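Local coordinates for lipid binding protein (Grifola frondosa, PDB 5H0Q) that probably binds membrane domains rich in sphingomyelin and cholesterol, the lipid pair for which it serves as a specific probe, at residues V59-R64 / V112-C117; V63-A68 / K92-G97; G70-A75 / G121-L126; R82-A87 / I103-A108; D127-W132 / H153-G158. One frame throughout, in Å; residues are numbered along the deposited sequence.

Contact 1: V59-R64 / V112-C117; sequences VCVLVR and VGSAGC
V59 and V61 meet S114 from the neighbouring sheet, and no hydrogen bond crosses between the two segments. V59 sends one methyl over. Its CG1 is anti to the backbone N (chi1 177°) and lies 3.8 Å from S114 N and 3.9 Å from G113 CA. This methyl therefore rests on the backbone where the second segment turns into its strand. S114 answers with its CB, which comes within 4.2 Å of C60 CA. The C60 side chain itself starts away from the contact.

The V61 branch that touches is CG2, 3.9 Å from S114 OG. It stands between the backbone N and the carbonyl carbon of its own residue. The S114 hydroxyl is turned almost anti to its backbone N (chi1 159°). There it is hydrogen-bonded to H104 ND1, and W132 NE1 makes a second, weak bond to it. The polar group thus sits beside a methyl while its partners lie in other strands.

All touching residues are buried. Strand 60-68 is flanked by strands 99-105 and 193-201, with helix 41-55 over the side of C60 and L62. V59 and V61 lean the other way, toward strands 114-121 and 126-134.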
# COMPACT_ATOMS: atom_id res chain seq x y z
N VAL A 59 1.94 7.46 -18.04
CA VAL A 59 2.62 6.61 -17.08
C VAL A 59 1.95 6.86 -15.74
O VAL A 59 1.82 8.02 -15.33
CB VAL A 59 4.13 6.91 -16.98
CG1 VAL A 59 4.76 6.05 -15.90
CG2 VAL A 59 4.81 6.65 -18.29
N CYS A 60 1.50 5.80 -15.09
CA CYS A 60 0.91 5.94 -13.77
C CYS A 60 0.98 4.62 -13.03
O CYS A 60 1.36 3.58 -13.57
CB CYS A 60 -0.54 6.37 -13.87
SG CYS A 60 -1.65 5.08 -14.55
N VAL A 61 0.56 4.67 -11.77
CA VAL A 61 0.34 3.48 -10.99
C VAL A 61 -1.05 3.57 -10.41
O VAL A 61 -1.49 4.65 -9.98
CB VAL A 61 1.39 3.28 -9.87
CG1 VAL A 61 2.75 2.95 -10.47
CG2 VAL A 61 1.48 4.52 -8.93
N LEU A 62 -1.74 2.45 -10.40
CA LEU A 62 -3.09 2.33 -9.86
C LEU A 62 -2.93 1.46 -8.61
O LEU A 62 -2.79 0.24 -8.72
CB LEU A 62 -4.07 1.69 -10.84
CG LEU A 62 -4.48 2.36 -12.15
CD1 LEU A 62 -4.58 3.86 -12.04
CD2 LEU A 62 -3.51 1.97 -13.25
N VAL A 63 -2.88 2.09 -7.44
CA VAL A 63 -2.42 1.43 -6.22
C VAL A 63 -3.60 0.99 -5.39
O VAL A 63 -4.47 1.80 -5.08
CB VAL A 63 -1.53 2.36 -5.38
CG1 VAL A 63 -1.08 1.62 -4.12
CG2 VAL A 63 -0.33 2.83 -6.17
N ARG A 64 -3.63 -0.30 -5.03
CA ARG A 64 -4.56 -0.78 -4.01
C ARG A 64 -3.75 -1.23 -2.80
O ARG A 64 -2.70 -1.88 -2.95
CB ARG A 64 -5.45 -1.90 -4.53
CG ARG A 64 -4.79 -3.21 -4.94
CD ARG A 64 -5.87 -4.23 -5.35
NE ARG A 64 -5.31 -5.55 -5.60
CZ ARG A 64 -4.97 -6.05 -6.78
NH1 ARG A 64 -5.17 -5.36 -7.90
NH2 ARG A 64 -4.44 -7.26 -6.83
N VAL A 112 8.58 11.90 -18.40
CA VAL A 112 9.09 11.46 -17.11
C VAL A 112 8.05 10.51 -16.55
O VAL A 112 6.88 10.54 -16.94
CB VAL A 112 9.31 12.66 -16.17
CG1 VAL A 112 9.79 12.21 -14.80
CG2 VAL A 112 10.29 13.64 -16.80
N GLY A 113 8.47 9.63 -15.64
CA GLY A 113 7.59 8.61 -15.09
C GLY A 113 6.94 9.00 -13.79
O GLY A 113 6.84 10.17 -13.43
N SER A 114 6.45 7.98 -13.08
CA SER A 114 5.74 8.13 -11.82
C SER A 114 6.58 7.47 -10.73
O SER A 114 6.93 6.29 -10.85
CB SER A 114 4.36 7.47 -11.89
OG SER A 114 3.87 7.18 -10.60
N ALA A 115 6.93 8.24 -9.69
CA ALA A 115 7.71 7.71 -8.58
C ALA A 115 7.27 8.39 -7.30
O ALA A 115 7.19 9.62 -7.25
CB ALA A 115 9.20 7.92 -8.82
N GLY A 116 6.96 7.61 -6.27
CA GLY A 116 6.47 8.19 -5.04
C GLY A 116 6.36 7.16 -3.96
O GLY A 116 6.76 6.00 -4.13
N CYS A 117 5.79 7.57 -2.83
CA CYS A 117 5.61 6.64 -1.73
C CYS A 117 4.55 7.15 -0.77
O CYS A 117 4.17 8.33 -0.78
CB CYS A 117 6.92 6.41 -0.99
SG CYS A 117 7.45 7.85 0.01

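Contact 2: V63-A68 / K92-G97; sequences VRVYNA and KRIGNG
N67 and N96 mark the closest approach of the two backbones, with CA atoms 5.1 Å apart. The end of strand 60-68 and the bend after strand 93-94 run at 55° to each other, so this is not a regular strand pair. One backbone hydrogen bond joins them, from G97 N to N67 O at 2.7 Å. G97 has a positive phi (82°), a backbone shape that suits glycine.

The N67 amide carries the second bond. ND2 donates to I94 O at 3.0 Å. The acceptor lies near the amide plane of N67, but the N-H stands above the carbonyl plane of I94. CG is anti to the backbone N, which directs the amide into the bend. ND2 is also bonded to G71 O and OD1 to T69 OG1, so the amide is held at both ends. Next to it, N67 CB packs on I94 CG2 at 3.9 Å.

N96 OD1 comes 3.3 Å from A68 C and is hydrogen-bonded to G70 N. Y66 passes obliquely by G97, its CE1 3.5 Å from G97 O. A water lies between Y66 OH and G97 O, and the hydroxyl also bonds A33 O.

The contact is largely polar although buried. The N67 and N96 amides tie the turns after strands 60-68 and 93-94 together.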
# COMPACT_ATOMS: atom_id res chain seq x y z
N VAL A 63 -2.88 2.09 -7.44
CA VAL A 63 -2.42 1.43 -6.22
C VAL A 63 -3.60 0.99 -5.39
O VAL A 63 -4.47 1.80 -5.08
CB VAL A 63 -1.53 2.36 -5.38
CG1 VAL A 63 -1.08 1.62 -4.12
CG2 VAL A 63 -0.33 2.83 -6.17
N ARG A 64 -3.63 -0.30 -5.03
CA ARG A 64 -4.56 -0.78 -4.01
C ARG A 64 -3.75 -1.23 -2.80
O ARG A 64 -2.70 -1.88 -2.95
CB ARG A 64 -5.45 -1.90 -4.53
CG ARG A 64 -4.79 -3.21 -4.94
CD ARG A 64 -5.87 -4.23 -5.35
NE ARG A 64 -5.31 -5.55 -5.60
CZ ARG A 64 -4.97 -6.05 -6.78
NH1 ARG A 64 -5.17 -5.36 -7.90
NH2 ARG A 64 -4.44 -7.26 -6.83
N VAL A 65 -4.26 -0.95 -1.61
CA VAL A 65 -3.57 -1.22 -0.34
C VAL A 65 -4.53 -1.99 0.54
O VAL A 65 -5.64 -1.51 0.78
CB VAL A 65 -3.18 0.09 0.36
CG1 VAL A 65 -2.50 -0.22 1.69
CG2 VAL A 65 -2.33 0.94 -0.54
N TYR A 66 -4.10 -3.15 1.07
CA TYR A 66 -4.92 -3.95 1.98
C TYR A 66 -4.21 -4.01 3.33
O TYR A 66 -3.06 -4.44 3.40
CB TYR A 66 -5.17 -5.37 1.47
CG TYR A 66 -6.18 -6.13 2.29
CD1 TYR A 66 -7.47 -5.65 2.43
CD2 TYR A 66 -5.84 -7.31 2.94
CE1 TYR A 66 -8.42 -6.35 3.15
CE2 TYR A 66 -6.78 -8.01 3.67
CZ TYR A 66 -8.05 -7.52 3.78
OH TYR A 66 -9.00 -8.20 4.47
N ASN A 67 -4.92 -3.63 4.38
CA ASN A 67 -4.39 -3.69 5.75
C ASN A 67 -4.91 -4.95 6.43
O ASN A 67 -6.09 -5.04 6.76
CB ASN A 67 -4.79 -2.45 6.54
CG ASN A 67 -4.35 -2.53 8.00
OD1 ASN A 67 -3.52 -3.36 8.34
ND2 ASN A 67 -4.95 -1.71 8.84
N ALA A 68 -4.01 -5.92 6.63
CA ALA A 68 -4.29 -7.14 7.38
C ALA A 68 -3.37 -7.25 8.60
O ALA A 68 -3.00 -8.35 8.98
CB ALA A 68 -4.13 -8.37 6.49
N LYS A 92 -6.80 8.80 5.36
CA LYS A 92 -5.83 8.94 6.43
C LYS A 92 -5.76 7.71 7.32
O LYS A 92 -4.73 7.47 7.96
CB LYS A 92 -6.17 10.17 7.28
CG LYS A 92 -5.14 11.28 7.23
CD LYS A 92 -3.91 10.95 8.07
CE LYS A 92 -3.88 11.75 9.36
NZ LYS A 92 -5.09 11.55 10.20
N ARG A 93 -6.83 6.93 7.40
CA ARG A 93 -6.92 5.81 8.33
C ARG A 93 -7.53 4.63 7.61
O ARG A 93 -8.65 4.74 7.08
CB ARG A 93 -7.76 6.17 9.55
CG ARG A 93 -7.86 5.05 10.59
CD ARG A 93 -8.96 5.31 11.58
NE ARG A 93 -9.06 4.28 12.64
CZ ARG A 93 -9.73 3.14 12.52
NH1 ARG A 93 -10.34 2.84 11.38
NH2 ARG A 93 -9.77 2.27 13.52
N ILE A 94 -6.83 3.51 7.61
CA ILE A 94 -7.29 2.28 6.98
C ILE A 94 -7.45 1.23 8.08
O ILE A 94 -6.46 0.85 8.72
CB ILE A 94 -6.33 1.78 5.90
CG1 ILE A 94 -5.99 2.91 4.89
CG2 ILE A 94 -6.94 0.57 5.22
CD1 ILE A 94 -4.88 2.58 3.99
N GLY A 95 -8.68 0.77 8.31
CA GLY A 95 -8.87 -0.26 9.31
C GLY A 95 -8.34 -1.60 8.86
O GLY A 95 -8.13 -1.87 7.67
N ASN A 96 -8.11 -2.48 9.84
CA ASN A 96 -7.80 -3.85 9.52
C ASN A 96 -8.96 -4.40 8.69
O ASN A 96 -10.12 -4.16 9.02
CB ASN A 96 -7.64 -4.63 10.83
CG ASN A 96 -7.24 -6.05 10.62
OD1 ASN A 96 -6.26 -6.35 9.96
ND2 ASN A 96 -8.00 -6.96 11.20
N GLY A 97 -8.64 -5.13 7.63
CA GLY A 97 -9.67 -5.64 6.73
C GLY A 97 -10.16 -4.66 5.69
O GLY A 97 -11.07 -5.00 4.93
O HOH W 1 -11.76 -7.45 3.98

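Contact 3: G70-A75 / G121-L126; sequences GGPITA and GTTDNL
The pair T74 and G121 lies where strand 73-80 meets strand 114-121 in the five-stranded antiparallel sheet, just before a hairpin turn. It is a hydrogen-bonded antiparallel pair. T74 N donates to G121 O at 3.0 Å. G121 N donates back to T74 O at 2.8 Å and is nearly straight (172°). The same G121 O also receives a CA-H contact from I73 CA at 3.1 Å.

Next to the pair, side chains meet. I73 CG2 touches T122 CG2 at 4.0 Å, methyl against methyl. At the surface T123 reaches P72. Its CG2 lies 3.9 Å from P72 CD, and the two side chains cross at about a right angle.

The turn is internally tied. N125 N bonds T122 O, and T122 N bonds L126 O at 2.8 Å. T122 OG1 takes the L126 N-H at 3.1 Å. This OG1 stands between the backbone N and the carbonyl carbon (chi1 70°), facing across the hairpin. D124 makes a salt bridge to R202.

T122 to N125 form a type I turn, whose last residue, N125, has left-handed backbone angles (phi 68°). This is the type I turn with a G1 bulge, a classic way to close an antiparallel beta hairpin.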
# COMPACT_ATOMS: atom_id res chain seq x y z
N GLY A 70 -4.06 -6.47 11.70
CA GLY A 70 -4.81 -6.71 12.90
C GLY A 70 -5.19 -5.45 13.66
O GLY A 70 -5.84 -5.55 14.70
N GLY A 71 -4.77 -4.29 13.19
CA GLY A 71 -5.17 -3.03 13.76
C GLY A 71 -5.11 -1.95 12.69
O GLY A 71 -4.70 -2.21 11.54
N PRO A 72 -5.55 -0.74 13.03
CA PRO A 72 -5.61 0.32 12.02
C PRO A 72 -4.24 0.88 11.70
O PRO A 72 -3.35 0.94 12.55
CB PRO A 72 -6.49 1.38 12.68
CG PRO A 72 -6.26 1.18 14.15
CD PRO A 72 -6.10 -0.30 14.33
N ILE A 73 -4.10 1.36 10.47
CA ILE A 73 -2.89 2.06 10.06
C ILE A 73 -3.28 3.47 9.64
O ILE A 73 -4.40 3.69 9.18
CB ILE A 73 -2.12 1.32 8.95
CG1 ILE A 73 -2.95 1.22 7.67
CG2 ILE A 73 -1.68 -0.06 9.45
CD1 ILE A 73 -2.28 0.45 6.54
N THR A 74 -2.37 4.42 9.84
CA THR A 74 -2.61 5.83 9.57
C THR A 74 -1.55 6.35 8.61
O THR A 74 -0.36 6.11 8.81
CB THR A 74 -2.60 6.64 10.87
OG1 THR A 74 -3.67 6.17 11.70
CG2 THR A 74 -2.79 8.13 10.61
N ALA A 75 -1.97 7.08 7.58
CA ALA A 75 -1.05 7.67 6.62
C ALA A 75 -0.23 8.75 7.32
O ALA A 75 -0.79 9.66 7.93
CB ALA A 75 -1.80 8.26 5.43
N GLY A 121 1.69 4.33 9.45
CA GLY A 121 2.06 3.98 10.81
C GLY A 121 1.09 2.97 11.40
O GLY A 121 -0.11 3.03 11.16
N THR A 122 1.63 2.08 12.23
CA THR A 122 0.84 1.08 12.94
C THR A 122 0.68 1.46 14.40
O THR A 122 1.35 2.34 14.92
CB THR A 122 1.50 -0.30 12.85
OG1 THR A 122 2.71 -0.30 13.65
CG2 THR A 122 1.79 -0.69 11.39
N THR A 123 -0.20 0.72 15.08
CA THR A 123 -0.45 1.00 16.49
C THR A 123 0.70 0.57 17.38
O THR A 123 0.82 1.08 18.50
CB THR A 123 -1.73 0.29 16.95
OG1 THR A 123 -1.67 -1.08 16.57
CG2 THR A 123 -2.95 0.94 16.33
N ASP A 124 1.54 -0.36 16.91
CA ASP A 124 2.72 -0.76 17.66
C ASP A 124 3.97 -0.01 17.20
O ASP A 124 5.09 -0.50 17.39
CB ASP A 124 2.92 -2.28 17.60
CG ASP A 124 2.91 -2.83 16.21
OD1 ASP A 124 2.49 -2.12 15.28
OD2 ASP A 124 3.28 -4.01 16.05
N ASN A 125 3.78 1.17 16.61
CA ASN A 125 4.85 2.16 16.44
C ASN A 125 5.89 1.68 15.44
O ASN A 125 7.10 1.89 15.64
CB ASN A 125 5.51 2.50 17.78
CG ASN A 125 4.62 3.35 18.65
OD1 ASN A 125 4.02 4.31 18.18
ND2 ASN A 125 4.50 2.99 19.92
N LEU A 126 5.39 1.08 14.36
CA LEU A 126 6.14 0.79 13.16
C LEU A 126 5.62 1.69 12.03
O LEU A 126 4.46 2.10 12.02
CB LEU A 126 6.00 -0.69 12.74
CG LEU A 126 6.53 -1.68 13.79
CD1 LEU A 126 6.38 -3.09 13.29
CD2 LEU A 126 7.98 -1.41 14.17

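Contact 4: R82-A87 / I103-A108; sequences RGHFGA and IHTKSA
H84 and T105 form a hydrogen-bonded antiparallel pair. H84 N donates to T105 O at 2.8 Å, and T105 N returns to H84 O at 2.9 Å. A third backbone bond runs from G86 N to I103 O at 3.1 Å. At the other end a water accepts from G83 N and is bonded to S107 OG.

H104 is the central side chain. H104 CD2 points over the centre of the F85 ring in an edge-to-face pair, with planes at 84° and centroids 4.5 Å apart. H104 CG is anti to the backbone N, which brings the imidazole under the H84 peptide. H84 O sits above the middle of one ring face. R82 O lies in plane at the edge, 3.2 Å from H104 CE1, and is also backbone-bonded to A115. H104 NE2 is bonded to S80 OG, and ND1 is held by S114.

On the other side of the sheet, T105 OG1 donates to K106 O at 2.9 Å and lies over one face of the H84 ring, 3.3 Å from H84 CE1. K106 NZ donates to S107 O and is also bonded to A110 O. R82 has a salt bridge to D168.

H104 ties strand 99-105 to strands 73-80 and 114-121. With both nitrogens bonded and both CD2 and CE1 lodged against neighbours, its ring is probably fixed in its rotation.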
# COMPACT_ATOMS: atom_id res chain seq x y z
N ARG A 82 8.63 11.82 -8.60
CA ARG A 82 8.36 12.24 -9.96
C ARG A 82 6.86 12.10 -10.16
O ARG A 82 6.31 11.06 -9.82
CB ARG A 82 9.10 11.37 -10.98
CG ARG A 82 10.57 11.33 -10.79
CD ARG A 82 11.26 10.41 -11.78
NE ARG A 82 12.68 10.33 -11.47
CZ ARG A 82 13.30 9.27 -10.98
NH1 ARG A 82 12.65 8.14 -10.75
NH2 ARG A 82 14.59 9.33 -10.71
N GLY A 83 6.22 13.13 -10.68
CA GLY A 83 4.79 13.08 -10.91
C GLY A 83 4.01 13.63 -9.73
O GLY A 83 4.51 14.44 -8.94
N HIS A 84 2.76 13.19 -9.61
CA HIS A 84 1.86 13.74 -8.62
C HIS A 84 0.73 12.77 -8.36
O HIS A 84 0.44 11.89 -9.18
CB HIS A 84 1.33 15.12 -9.04
CG HIS A 84 0.44 15.10 -10.24
ND1 HIS A 84 0.92 15.00 -11.52
CD2 HIS A 84 -0.90 15.22 -10.35
CE1 HIS A 84 -0.08 15.03 -12.37
NE2 HIS A 84 -1.20 15.16 -11.69
N PHE A 85 0.12 12.92 -7.20
CA PHE A 85 -1.06 12.16 -6.83
C PHE A 85 -2.28 12.65 -7.59
O PHE A 85 -2.33 13.78 -8.09
CB PHE A 85 -1.30 12.26 -5.32
CG PHE A 85 -0.31 11.48 -4.50
CD1 PHE A 85 -0.55 10.15 -4.21
CD2 PHE A 85 0.88 12.06 -4.07
CE1 PHE A 85 0.36 9.41 -3.48
CE2 PHE A 85 1.80 11.32 -3.33
CZ PHE A 85 1.54 10.00 -3.03
N GLY A 86 -3.27 11.78 -7.69
CA GLY A 86 -4.55 12.16 -8.24
C GLY A 86 -5.22 13.23 -7.39
O GLY A 86 -4.81 13.55 -6.28
N ALA A 87 -6.30 13.78 -7.95
CA ALA A 87 -6.99 14.90 -7.31
C ALA A 87 -7.66 14.47 -6.01
O ALA A 87 -7.68 15.24 -5.04
CB ALA A 87 -8.03 15.48 -8.28
N ILE A 103 -4.51 6.76 -7.38
CA ILE A 103 -3.66 6.84 -8.55
C ILE A 103 -2.51 7.80 -8.27
O ILE A 103 -2.65 8.79 -7.55
CB ILE A 103 -4.47 7.26 -9.80
CG1 ILE A 103 -3.60 7.21 -11.06
CG2 ILE A 103 -5.05 8.65 -9.65
CD1 ILE A 103 -4.35 7.42 -12.35
N HIS A 104 -1.37 7.50 -8.86
CA HIS A 104 -0.26 8.43 -8.94
C HIS A 104 0.21 8.44 -10.38
O HIS A 104 0.37 7.37 -10.97
CB HIS A 104 0.87 8.02 -7.99
CG HIS A 104 1.88 9.09 -7.76
ND1 HIS A 104 2.99 9.25 -8.56
CD2 HIS A 104 1.95 10.06 -6.81
CE1 HIS A 104 3.71 10.26 -8.10
NE2 HIS A 104 3.10 10.78 -7.05
N THR A 105 0.40 9.61 -10.95
CA THR A 105 0.70 9.72 -12.37
C THR A 105 1.95 10.56 -12.59
O THR A 105 2.36 11.33 -11.73
CB THR A 105 -0.44 10.37 -13.18
OG1 THR A 105 -0.46 11.78 -12.95
CG2 THR A 105 -1.76 9.79 -12.79
N LYS A 106 2.51 10.42 -13.78
CA LYS A 106 3.58 11.31 -14.19
C LYS A 106 3.04 12.73 -14.28
O LYS A 106 1.82 12.97 -14.27
CB LYS A 106 4.16 10.87 -15.53
CG LYS A 106 3.20 11.12 -16.71
CD LYS A 106 3.85 10.70 -18.03
CE LYS A 106 3.05 11.19 -19.23
NZ LYS A 106 3.10 12.66 -19.32
N SER A 107 3.96 13.67 -14.42
CA SER A 107 3.56 15.06 -14.59
C SER A 107 2.94 15.24 -15.97
O SER A 107 3.40 14.64 -16.95
CB SER A 107 4.76 15.98 -14.43
OG SER A 107 5.31 15.86 -13.13
N ALA A 108 1.92 16.07 -16.04
CA ALA A 108 1.23 16.32 -17.30
C ALA A 108 2.21 16.76 -18.37
O ALA A 108 3.06 17.64 -18.16
CB ALA A 108 0.15 17.37 -17.09
O HOH W 2 8.16 15.00 -12.56

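Contact 5: D127-W132 / H153-G158; sequences DIFSGW and HWWKNG
D127 OD2 is gripped by three groups. A water donates to it at 2.7 Å, G152 N is hydrogen-bonded to it, and K76 NZ makes a salt bridge. The water also accepts from W154 N at 2.9 Å, so it links strand to helix. The element is a short helical turn, residues 153-156, with few internal bonds, laid on the outer side of the antiparallel sheet through strand 126-134.

Most of the packing is done by W154. F129 CB comes over one face of its indole in a CH-pi contact, 3.5 Å from the centroid of the six-membered ring and 16° off the ring normal. CG of F129 is anti to the backbone N (chi1 177°), which carries the phenyl past the indole. The phenyl is oblique to the five-membered ring, with centroids 5.0 Å apart and planes at 39°. On the opposite indole face lies H153 ND1. The indole is thus held between the helix's own histidine and the strand.

The rim of the indole meets D127. W154 CZ3 lies 3.6 Å from D127 O, which is in the ring plane, and 3.9 Å from D127 CB. M163 of helix 160-169 also touches both F129 and W154, and L145 and E147 of strand 143-150 pack nearby.

The helix has one sound internal bond, N157 N to H153 O. A cis peptide precedes W155, whose indole reaches the far end of F129. There W155 CZ3 sits at the phenyl edge, 4.4 Å from F129 CE2.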
# COMPACT_ATOMS: atom_id res chain seq x y z
N ASP A 127 6.50 2.00 11.11
CA ASP A 127 6.13 2.69 9.88
C ASP A 127 6.42 1.77 8.71
O ASP A 127 7.45 1.07 8.69
CB ASP A 127 6.89 4.00 9.70
CG ASP A 127 6.30 5.15 10.48
OD1 ASP A 127 5.19 5.00 11.03
OD2 ASP A 127 6.94 6.21 10.55
N ILE A 128 5.51 1.78 7.74
CA ILE A 128 5.65 0.96 6.56
C ILE A 128 5.81 1.88 5.37
O ILE A 128 4.85 2.57 5.00
CB ILE A 128 4.44 0.05 6.36
CG1 ILE A 128 4.18 -0.80 7.58
CG2 ILE A 128 4.68 -0.82 5.13
CD1 ILE A 128 2.85 -1.51 7.59
N PHE A 129 6.98 1.85 4.75
CA PHE A 129 7.24 2.58 3.51
C PHE A 129 6.73 1.76 2.33
O PHE A 129 7.10 0.59 2.18
CB PHE A 129 8.74 2.84 3.38
CG PHE A 129 9.16 3.51 2.10
CD1 PHE A 129 9.29 2.79 0.93
CD2 PHE A 129 9.49 4.86 2.08
CE1 PHE A 129 9.70 3.39 -0.24
CE2 PHE A 129 9.92 5.47 0.91
CZ PHE A 129 10.03 4.73 -0.26
N SER A 130 5.87 2.36 1.49
CA SER A 130 5.37 1.70 0.30
C SER A 130 5.64 2.61 -0.89
O SER A 130 5.01 3.67 -1.01
CB SER A 130 3.89 1.39 0.44
OG SER A 130 3.67 0.60 1.60
N GLY A 131 6.57 2.20 -1.74
CA GLY A 131 7.02 3.05 -2.82
C GLY A 131 6.90 2.38 -4.17
O GLY A 131 6.94 1.16 -4.30
N TRP A 132 6.81 3.22 -5.19
CA TRP A 132 6.73 2.75 -6.56
C TRP A 132 7.63 3.62 -7.41
O TRP A 132 7.94 4.77 -7.07
CB TRP A 132 5.28 2.78 -7.08
CG TRP A 132 4.70 4.18 -6.98
CD1 TRP A 132 4.76 5.17 -7.92
CD2 TRP A 132 4.05 4.74 -5.84
NE1 TRP A 132 4.15 6.31 -7.44
CE2 TRP A 132 3.73 6.08 -6.16
CE3 TRP A 132 3.71 4.25 -4.57
CZ2 TRP A 132 3.08 6.91 -5.26
CZ3 TRP A 132 3.04 5.05 -3.72
CH2 TRP A 132 2.76 6.38 -4.04
N HIS A 153 11.32 6.37 11.05
CA HIS A 153 12.52 6.02 10.29
C HIS A 153 12.72 6.95 9.09
O HIS A 153 13.85 7.30 8.76
CB HIS A 153 12.42 4.57 9.85
CG HIS A 153 13.67 4.05 9.21
ND1 HIS A 153 13.97 4.25 7.88
CD2 HIS A 153 14.68 3.31 9.72
CE1 HIS A 153 15.12 3.67 7.60
NE2 HIS A 153 15.57 3.08 8.69
N TRP A 154 11.63 7.31 8.41
CA TRP A 154 11.72 8.23 7.28
C TRP A 154 11.31 9.60 7.80
O TRP A 154 10.30 9.69 8.49
CB TRP A 154 10.82 7.78 6.09
CG TRP A 154 11.30 6.44 5.57
CD1 TRP A 154 12.34 6.21 4.72
CD2 TRP A 154 10.83 5.14 5.97
NE1 TRP A 154 12.54 4.87 4.56
CE2 TRP A 154 11.62 4.18 5.31
CE3 TRP A 154 9.81 4.69 6.82
CZ2 TRP A 154 11.44 2.81 5.47
CZ3 TRP A 154 9.62 3.34 6.97
CH2 TRP A 154 10.44 2.41 6.32
N TRP A 155 12.04 10.67 7.48
CA TRP A 155 13.18 10.67 6.58
C TRP A 155 14.53 10.68 7.31
O TRP A 155 15.57 10.68 6.69
CB TRP A 155 13.11 11.90 5.65
CG TRP A 155 11.84 11.95 4.88
CD1 TRP A 155 10.80 12.81 5.06
CD2 TRP A 155 11.48 11.10 3.80
NE1 TRP A 155 9.80 12.54 4.16
CE2 TRP A 155 10.19 11.49 3.37
CE3 TRP A 155 12.11 10.03 3.15
CZ2 TRP A 155 9.53 10.86 2.32
CZ3 TRP A 155 11.45 9.40 2.12
CH2 TRP A 155 10.17 9.82 1.71
N LYS A 156 14.52 10.67 8.64
CA LYS A 156 15.77 10.89 9.36
C LYS A 156 16.78 9.77 9.10
O LYS A 156 17.98 10.03 8.96
CB LYS A 156 15.50 11.06 10.85
CG LYS A 156 14.88 9.88 11.53
CD LYS A 156 14.94 10.03 13.05
CE LYS A 156 14.06 9.00 13.74
NZ LYS A 156 14.19 9.06 15.21
N ASN A 157 16.33 8.52 9.02
CA ASN A 157 17.21 7.38 8.79
C ASN A 157 17.21 6.91 7.35
O ASN A 157 18.00 6.02 6.99
CB ASN A 157 16.83 6.24 9.72
CG ASN A 157 17.08 6.58 11.17
OD1 ASN A 157 17.95 7.38 11.48
ND2 ASN A 157 16.30 6.00 12.07
N GLY A 158 16.35 7.48 6.51
CA GLY A 158 16.34 7.20 5.10
C GLY A 158 15.86 8.42 4.35
O GLY A 158 14.66 8.72 4.33
O HOH W 3 8.76 7.26 8.91

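The contacts belong to a two-sheet beta fold. Contacts 1 and 2 share strand 60-68, with centres 18 Å apart. Contact 4 lies about 7 Å from contact 1, centre to centre, and is nested inside its chain loop. Backbone bonds join V61 to H104 and A115 to R82. Contact 3 is at the opposite end, its centre about 24 Å from that of contact 1 and 10 Å from that of contact 2. Contact 5 follows all the others along the chain. Its W132 meets H104 of contact 4 edge-to-face. Contacts 1 and 2 bridge the two sheets, while contacts 3 and 4 each lie within one. Together they join the sheets and add helix 153-156 to the five-stranded one.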